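Local structure of chorismatase (Streptomyces hygroscopicus, 4BPS) at residues A[116-119]-A[120-124]; A[51-55]-A[56-60]; A[169-173]-A[174-178]. The protein hydrolyses chorismate to a dihydroxydihydrobenzoate and pyruvate, a step in the biosynthesis of the immunosuppressants FK506 and FK520. All coordinates share one frame; numbering follows the deposited sequence.

Contact 1 of 3, residues A[116-119]-A[120-124]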
loop_
_atom_site.group_PDB
_atom_site.type_symbol
_atom_site.label_atom_id
_atom_site.label_comp_id
_atom_site.label_asym_id
_atom_site.label_seq_id
_atom_site.Cartn_x
_atom_site.Cartn_y
_atom_site.Cartn_z
ATOM N N ALA A 116 15.693 -7.065 2.231
ATOM C CA ALA A 116 16.037 -7.774 1.009
ATOM C C ALA A 116 15.601 -9.234 1.118
ATOM O O ALA A 116 15.092 -9.826 0.157
ATOM C CB ALA A 116 17.536 -7.684 0.712
ATOM N N ALA A 117 15.791 -9.832 2.300
ATOM C CA ALA A 117 15.392 -11.219 2.501
ATOM C C ALA A 117 13.860 -11.375 2.450
ATOM O O ALA A 117 13.343 -12.312 1.852
ATOM C CB ALA A 117 15.956 -11.756 3.807
ATOM N N LEU A 118 13.147 -10.444 3.071
ATOM C CA LEU A 118 11.700 -10.463 3.084
ATOM C C LEU A 118 11.168 -10.354 1.658
ATOM O O LEU A 118 10.335 -11.163 1.236
ATOM C CB LEU A 118 11.222 -9.305 3.977
ATOM C CG LEU A 118 9.718 -9.152 4.131
ATOM C CD1 LEU A 118 9.377 -8.476 5.463
ATOM C CD2 LEU A 118 9.136 -8.352 2.967
ATOM N N TYR A 119 11.659 -9.379 0.895
ATOM C CA TYR A 119 11.194 -9.240 -0.484
ATOM C C TYR A 119 11.616 -10.426 -1.351
ATOM O O TYR A 119 10.857 -10.860 -2.202
ATOM C CB TYR A 119 11.640 -7.896 -1.104
ATOM C CG TYR A 119 10.568 -6.836 -0.962
ATOM C CD1 TYR A 119 9.583 -6.712 -1.919
ATOM C CD2 TYR A 119 10.516 -6.007 0.147
ATOM C CE1 TYR A 119 8.544 -5.796 -1.780
ATOM C CE2 TYR A 119 9.479 -5.096 0.298
ATOM C CZ TYR A 119 8.502 -4.983 -0.676
ATOM O OH TYR A 119 7.449 -4.097 -0.544
ATOM N N THR A 120 12.816 -10.966 -1.123
ATOM C CA THR A 120 13.201 -12.195 -1.824
ATOM C C THR A 120 12.162 -13.284 -1.591
ATOM O O THR A 120 11.761 -13.992 -2.509
ATOM C CB THR A 120 14.575 -12.676 -1.372
ATOM O OG1 THR A 120 15.592 -11.790 -1.861
ATOM C CG2 THR A 120 14.872 -14.082 -1.905
ATOM N N ASN A 121 11.743 -13.414 -0.343
ATOM C CA ASN A 121 10.786 -14.450 0.007
ATOM C C ASN A 121 9.418 -14.183 -0.643
ATOM O O ASN A 121 8.761 -15.124 -1.103
ATOM C CB ASN A 121 10.663 -14.594 1.523
ATOM C CG ASN A 121 11.911 -15.205 2.134
ATOM O OD1 ASN A 121 12.660 -15.897 1.447
ATOM N ND2 ASN A 121 12.165 -14.918 3.394
ATOM N N VAL A 122 9.007 -12.918 -0.722
ATOM C CA VAL A 122 7.774 -12.566 -1.429
ATOM C C VAL A 122 7.860 -12.924 -2.919
ATOM O O VAL A 122 6.954 -13.586 -3.473
ATOM C CB VAL A 122 7.435 -11.082 -1.226
ATOM C CG1 VAL A 122 6.302 -10.634 -2.144
ATOM C CG2 VAL A 122 7.079 -10.794 0.236
ATOM N N PHE A 123 8.932 -12.502 -3.588
ATOM C CA PHE A 123 9.081 -12.816 -5.009
ATOM C C PHE A 123 9.116 -14.324 -5.209
ATOM O O PHE A 123 8.499 -14.855 -6.144
ATOM C CB PHE A 123 10.335 -12.186 -5.605
ATOM C CG PHE A 123 10.329 -10.673 -5.644
ATOM C CD1 PHE A 123 9.268 -9.946 -6.174
ATOM C CD2 PHE A 123 11.428 -9.972 -5.185
ATOM C CE1 PHE A 123 9.307 -8.561 -6.226
ATOM C CE2 PHE A 123 11.464 -8.581 -5.207
ATOM C CZ PHE A 123 10.406 -7.878 -5.733
ATOM N N GLN A 124 9.847 -15.039 -4.349
ATOM C CA GLN A 124 9.926 -16.487 -4.491
ATOM C C GLN A 124 8.586 -17.170 -4.278
ATOM O O GLN A 124 8.279 -18.122 -4.984
ATOM C CB GLN A 124 10.967 -17.040 -3.532
ATOM C CG GLN A 124 11.127 -18.548 -3.636
ATOM C CD GLN A 124 11.331 -19.073 -5.088
ATOM O OE1 GLN A 124 12.087 -18.499 -5.869
ATOM N NE2 GLN A 124 10.648 -20.166 -5.437
#
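Two turns of helix 112-129 form this local contact, in which Tyr119 and Phe123, one turn apart, place their rings next to each other. The rings cross obliquely: their planes stand at 50° and their centroids 6.0 Å apart, the nearest atoms being Tyr119 CD1 and Phe123 CZ at 4.1 Å. Beneath them the main chain is joined by Phe123 N to Tyr119 O, a nearly straight bond of 2.9 Å (175° at the hydrogen). With CG anti to its carbonyl carbon (chi1 -66°), Phe123 turns its ring back along the helix, and CD2 comes to 3.2 Å from Tyr119 O. The helix packs on the mixed sheet containing strands 98-105 and 189-196, part of the YjgF-like fold, and runs beside helix 154-169. Leu118 and Val122 are apolar and face the sheet: CD2 of Leu118 lies 4.2 Å from CG2 of Val122, and both residues rest on Val103. Tyr119 touches Ala165 of helix 154-169 and also Cys191 of the sheet. Its OH is hydrogen-bonded to OD1 of Asn139, which lines the ligand pocket, and the Tyr119 side chain lies about 4 Å from that of the substrate-binding Arg162. Phe123 touches Leu166, Ile171 and Met176; an alanine here would probably open a gap between Tyr119 and the loop carrying Ile171 and Met176. On a more open flank, Thr120 grips Ala116 O twice, through N at 2.8 Å and through OG1 at 2.9 Å, the two donors arriving from opposite faces of the carbonyl plane. A threonine suits this place because its hydroxyl can fold back beside its own N and return to the preceding turn, while the small Ala116 fits against Gln164.

Contact 2 of 3, residues A[51-55]-A[56-60]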
loop_
_atom_site.group_PDB
_atom_site.type_symbol
_atom_site.label_atom_id
_atom_site.label_comp_id
_atom_site.label_asym_id
_atom_site.label_seq_id
_atom_site.Cartn_x
_atom_site.Cartn_y
_atom_site.Cartn_z
ATOM N N VAL A 51 2.505 -12.300 12.547
ATOM C CA VAL A 51 1.669 -12.673 11.412
ATOM C C VAL A 51 1.204 -14.110 11.644
ATOM O O VAL A 51 2.018 -14.987 12.009
ATOM C CB VAL A 51 2.466 -12.603 10.112
ATOM C CG1 VAL A 51 1.654 -13.123 8.961
ATOM C CG2 VAL A 51 2.941 -11.177 9.848
ATOM N N SER A 52 -0.079 -14.381 11.405
ATOM C CA SER A 52 -0.597 -15.731 11.600
ATOM C C SER A 52 -1.764 -15.941 10.653
ATOM O O SER A 52 -2.215 -15.004 9.990
ATOM C CB SER A 52 -1.053 -15.941 13.058
ATOM O OG SER A 52 -2.163 -15.131 13.347
ATOM N N LEU A 53 -2.249 -17.178 10.601
ATOM C CA LEU A 53 -3.514 -17.504 9.943
ATOM C C LEU A 53 -4.609 -17.627 10.993
ATOM O O LEU A 53 -4.443 -18.311 12.012
ATOM C CB LEU A 53 -3.416 -18.833 9.199
ATOM C CG LEU A 53 -2.475 -18.876 8.009
ATOM C CD1 LEU A 53 -2.324 -20.310 7.533
ATOM C CD2 LEU A 53 -2.968 -18.010 6.827
ATOM N N VAL A 54 -5.729 -16.968 10.730
ATOM C CA VAL A 54 -6.927 -17.143 11.545
ATOM C C VAL A 54 -7.993 -17.738 10.642
ATOM O O VAL A 54 -8.492 -17.060 9.733
ATOM C CB VAL A 54 -7.372 -15.814 12.120
ATOM C CG1 VAL A 54 -8.687 -15.974 12.915
ATOM C CG2 VAL A 54 -6.261 -15.259 12.992
ATOM N N ASP A 55 -8.314 -19.014 10.884
ATOM C CA ASP A 55 -9.179 -19.803 10.014
ATOM C C ASP A 55 -8.912 -19.553 8.536
ATOM O O ASP A 55 -9.832 -19.230 7.761
ATOM C CB ASP A 55 -10.648 -19.562 10.336
ATOM C CG ASP A 55 -11.556 -20.636 9.737
ATOM O OD1 ASP A 55 -11.073 -21.773 9.504
ATOM O OD2 ASP A 55 -12.748 -20.348 9.492
ATOM N N GLY A 56 -7.649 -19.720 8.151
ATOM C CA GLY A 56 -7.248 -19.592 6.770
ATOM C C GLY A 56 -6.948 -18.180 6.297
ATOM O O GLY A 56 -6.497 -17.975 5.150
ATOM N N ALA A 57 -7.179 -17.181 7.144
ATOM C CA ALA A 57 -7.017 -15.803 6.693
ATOM C C ALA A 57 -5.760 -15.209 7.322
ATOM O O ALA A 57 -5.677 -15.147 8.546
ATOM C CB ALA A 57 -8.234 -14.989 7.089
ATOM N N PRO A 58 -4.768 -14.807 6.508
ATOM C CA PRO A 58 -3.613 -14.108 7.076
ATOM C C PRO A 58 -4.061 -12.874 7.837
ATOM O O PRO A 58 -4.934 -12.131 7.357
ATOM C CB PRO A 58 -2.806 -13.700 5.845
ATOM C CG PRO A 58 -3.167 -14.669 4.807
ATOM C CD PRO A 58 -4.600 -15.059 5.072
ATOM N N ARG A 59 -3.413 -12.624 8.972
ATOM C CA ARG A 59 -3.734 -11.475 9.786
ATOM C C ARG A 59 -2.503 -10.935 10.486
ATOM O O ARG A 59 -1.643 -11.710 10.920
ATOM C CB ARG A 59 -4.769 -11.908 10.842
ATOM C CG ARG A 59 -5.105 -10.896 11.894
ATOM C CD ARG A 59 -4.297 -11.187 13.155
ATOM N NE ARG A 59 -4.572 -10.226 14.211
ATOM C CZ ARG A 59 -4.267 -10.421 15.489
ATOM N NH1 ARG A 59 -3.693 -11.557 15.871
ATOM N NH2 ARG A 59 -4.566 -9.490 16.387
ATOM N N THR A 60 -2.435 -9.617 10.627
ATOM C CA THR A 60 -1.478 -9.023 11.540
ATOM C C THR A 60 -2.001 -7.651 11.940
ATOM O O THR A 60 -2.894 -7.111 11.294
ATOM C CB THR A 60 -0.070 -8.915 10.918
ATOM O OG1 THR A 60 0.918 -8.768 11.953
ATOM C CG2 THR A 60 0.069 -7.737 9.963
HETATM O O HOH W 1 -1.475 -12.612 14.168
#
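A chi1 of -66° sets CG of Leu53 anti to its carbonyl carbon; with CD1 extended (chi2 171°), the other branch, CD2, is left turned across to Pro58, 3.8 Å from its CD. The two side chains lie side by side and point the same way, as befits a non-hydrogen-bonded antiparallel pair, and both rest on Ala91 of strand 90-94. Proline is tolerated at this position of the hairpin because its nitrogen, which has no hydrogen to give, is not asked for a bond by strand 52-54. The pairs on either side are hydrogen-bonded. Arg59 N meets Ser52 O at 2.9 Å, and Ser52 N returns to Arg59 O at 3.1 Å; nearer the turn, Val54 N reaches Ala57 O at 2.8 Å, almost straight at the hydrogen. Ala57 N closes the loop on Val54 O, 2.9 Å away and well above the carbonyl plane. This last bond spans a type I' turn, whose middle residues Asp55 and Gly56 both have positive phi; at Gly56 a side chain would run into the carbonyl oxygen of Asp55, so glycine fits. At the other end, CG2 of Val51 touches Thr60 OG1 at 3.8 Å, and that hydroxyl is bonded to Asp50 O and to Arg104. The face shared by Ser52, Val54, Ala57 and Arg59 is mixed, its polar part at the Ser52-Arg59 pair: a water takes a 2.7 Å hydrogen bond with Ser52 OG and a weak one from Arg59 NH1, whereas NH2 forms a salt bridge with Glu43. The guanidinium charge is therefore probably balanced mainly by Glu43, the water being a secondary link, weak on its Arg59 side.

Contact 3 of 3, residues A[169-173]-A[174-178]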
loop_
_atom_site.group_PDB
_atom_site.type_symbol
_atom_site.label_atom_id
_atom_site.label_comp_id
_atom_site.label_asym_id
_atom_site.label_seq_id
_atom_site.Cartn_x
_atom_site.Cartn_y
_atom_site.Cartn_z
ATOM N N GLY A 169 16.288 -11.096 -7.549
ATOM C CA GLY A 169 15.235 -11.848 -8.199
ATOM C C GLY A 169 15.186 -11.637 -9.692
ATOM O O GLY A 169 14.349 -12.248 -10.358
ATOM N N GLY A 170 16.067 -10.792 -10.236
ATOM C CA GLY A 170 16.000 -10.449 -11.655
ATOM C C GLY A 170 14.696 -9.741 -12.007
ATOM O O GLY A 170 14.127 -9.933 -13.095
ATOM N N ILE A 171 14.206 -8.915 -11.088
ATOM C CA ILE A 171 12.912 -8.264 -11.245
ATOM C C ILE A 171 13.076 -6.905 -11.947
ATOM O O ILE A 171 13.878 -6.070 -11.518
ATOM C CB ILE A 171 12.241 -8.042 -9.857
ATOM C CG1 ILE A 171 12.091 -9.365 -9.068
ATOM C CG2 ILE A 171 10.895 -7.333 -9.993
ATOM C CD1 ILE A 171 11.090 -10.352 -9.643
ATOM N N ASP A 172 12.300 -6.685 -12.999
ATOM C CA ASP A 172 12.272 -5.406 -13.689
ATOM C C ASP A 172 11.545 -4.383 -12.809
ATOM O O ASP A 172 10.379 -4.596 -12.451
ATOM C CB ASP A 172 11.524 -5.609 -15.005
ATOM C CG ASP A 172 11.388 -4.346 -15.843
ATOM O OD1 ASP A 172 11.651 -3.229 -15.381
ATOM O OD2 ASP A 172 10.993 -4.482 -17.017
ATOM N N PRO A 173 12.205 -3.249 -12.446
ATOM C CA PRO A 173 11.524 -2.269 -11.574
ATOM C C PRO A 173 10.194 -1.772 -12.136
ATOM O O PRO A 173 9.319 -1.427 -11.352
ATOM C CB PRO A 173 12.554 -1.126 -11.458
ATOM C CG PRO A 173 13.428 -1.277 -12.689
ATOM C CD PRO A 173 13.525 -2.776 -12.887
ATOM N N ALA A 174 10.043 -1.746 -13.459
ATOM C CA ALA A 174 8.794 -1.278 -14.055
ATOM C C ALA A 174 7.615 -2.210 -13.741
ATOM O O ALA A 174 6.455 -1.810 -13.910
ATOM C CB ALA A 174 8.961 -1.101 -15.564
ATOM N N THR A 175 7.895 -3.433 -13.286
ATOM C CA THR A 175 6.817 -4.372 -12.932
ATOM C C THR A 175 6.315 -4.194 -11.508
ATOM O O THR A 175 5.324 -4.814 -11.148
ATOM C CB THR A 175 7.209 -5.843 -13.147
ATOM O OG1 THR A 175 8.237 -6.226 -12.222
ATOM C CG2 THR A 175 7.635 -6.091 -14.603
HETATM N N MSE A 176 6.954 -3.346 -10.699
HETATM C CA MSE A 176 6.449 -3.157 -9.348
HETATM C C MSE A 176 5.173 -2.333 -9.394
HETATM O O MSE A 176 5.117 -1.279 -10.024
HETATM C CB MSE A 176 7.471 -2.500 -8.427
HETATM C CG MSE A 176 8.771 -3.310 -8.223
HETATM SE SE MSE A 176 8.505 -5.141 -7.597
HETATM C CE MSE A 176 7.897 -4.733 -5.841
ATOM N N PRO A 177 4.140 -2.781 -8.674
ATOM C CA PRO A 177 2.825 -2.139 -8.793
ATOM C C PRO A 177 2.673 -0.980 -7.810
ATOM O O PRO A 177 3.644 -0.492 -7.214
ATOM C CB PRO A 177 1.855 -3.273 -8.435
ATOM C CG PRO A 177 2.641 -4.054 -7.412
ATOM C CD PRO A 177 4.052 -4.067 -7.962
ATOM N N ALA A 178 1.433 -0.539 -7.634
ATOM C CA ALA A 178 1.088 0.468 -6.661
ATOM C C ALA A 178 1.643 0.071 -5.286
ATOM O O ALA A 178 1.674 -1.123 -4.930
ATOM C CB ALA A 178 -0.429 0.602 -6.594
HETATM O O HOH W 2 7.223 0.443 -10.748
#
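Two donors of Thr175 grip the carbonyl oxygen of Asp172: OG1 at 2.7 Å, in the carbonyl plane, and N at 2.9 Å, well above it. A chi1 of 67° sets OG1 between N and the carbonyl carbon, which lets the hydroxyl add a second bond to the one from N; there it also meets Ile171 CG2 at 3.6 Å. Asp172 answers with its carboxylate. OD1 accepts Ala174 N at 2.9 Å, approached from above the carboxylate plane, forming an Asx turn at the start of the 3-10 segment. Pro173, with no N-H to satisfy, suits the position between them, and its O takes Met176 N at 3.1 Å. A water lies within bonding distance of both Pro173 O and Met176 O and may link them. Met176, a selenomethionine in this crystal, bends at chi2 and chi3 and lays its selenium 4.0 Å from Ile171 CG2, the two side chains crossing at about a right angle; both touch Leu166 of helix 154-169, the helix that ends in a Schellman motif at Gly170. Asp172 thus meets three donors, two on O and one on OD1. Its carboxylate is also likely to interact favourably with the N-H groups at the start of the 3-10 segment.

From the N terminus the chain first makes contact 2, the tight hairpin of 52-54 and 57-62 at the edge of the five-stranded sheet, and the hairpin packs through Leu53 and Pro58 on strand 90-94 of the six-stranded sheet. Contact 1, inside helix 112-129, closes no loop; contact 3 follows in the loop from helix 154-169 to strand 178-184. All three are in series; none nests in or crosses another. Contacts 1 and 3 nevertheless touch: Phe123 CE1 packs on the selenium of Met176 at 3.8 Å, joining helix 112-129 to that loop near the ligand pocket. Contact 2 stands apart, its nearest atoms about 8 Å from contact 1 and about 16 Å from contact 3.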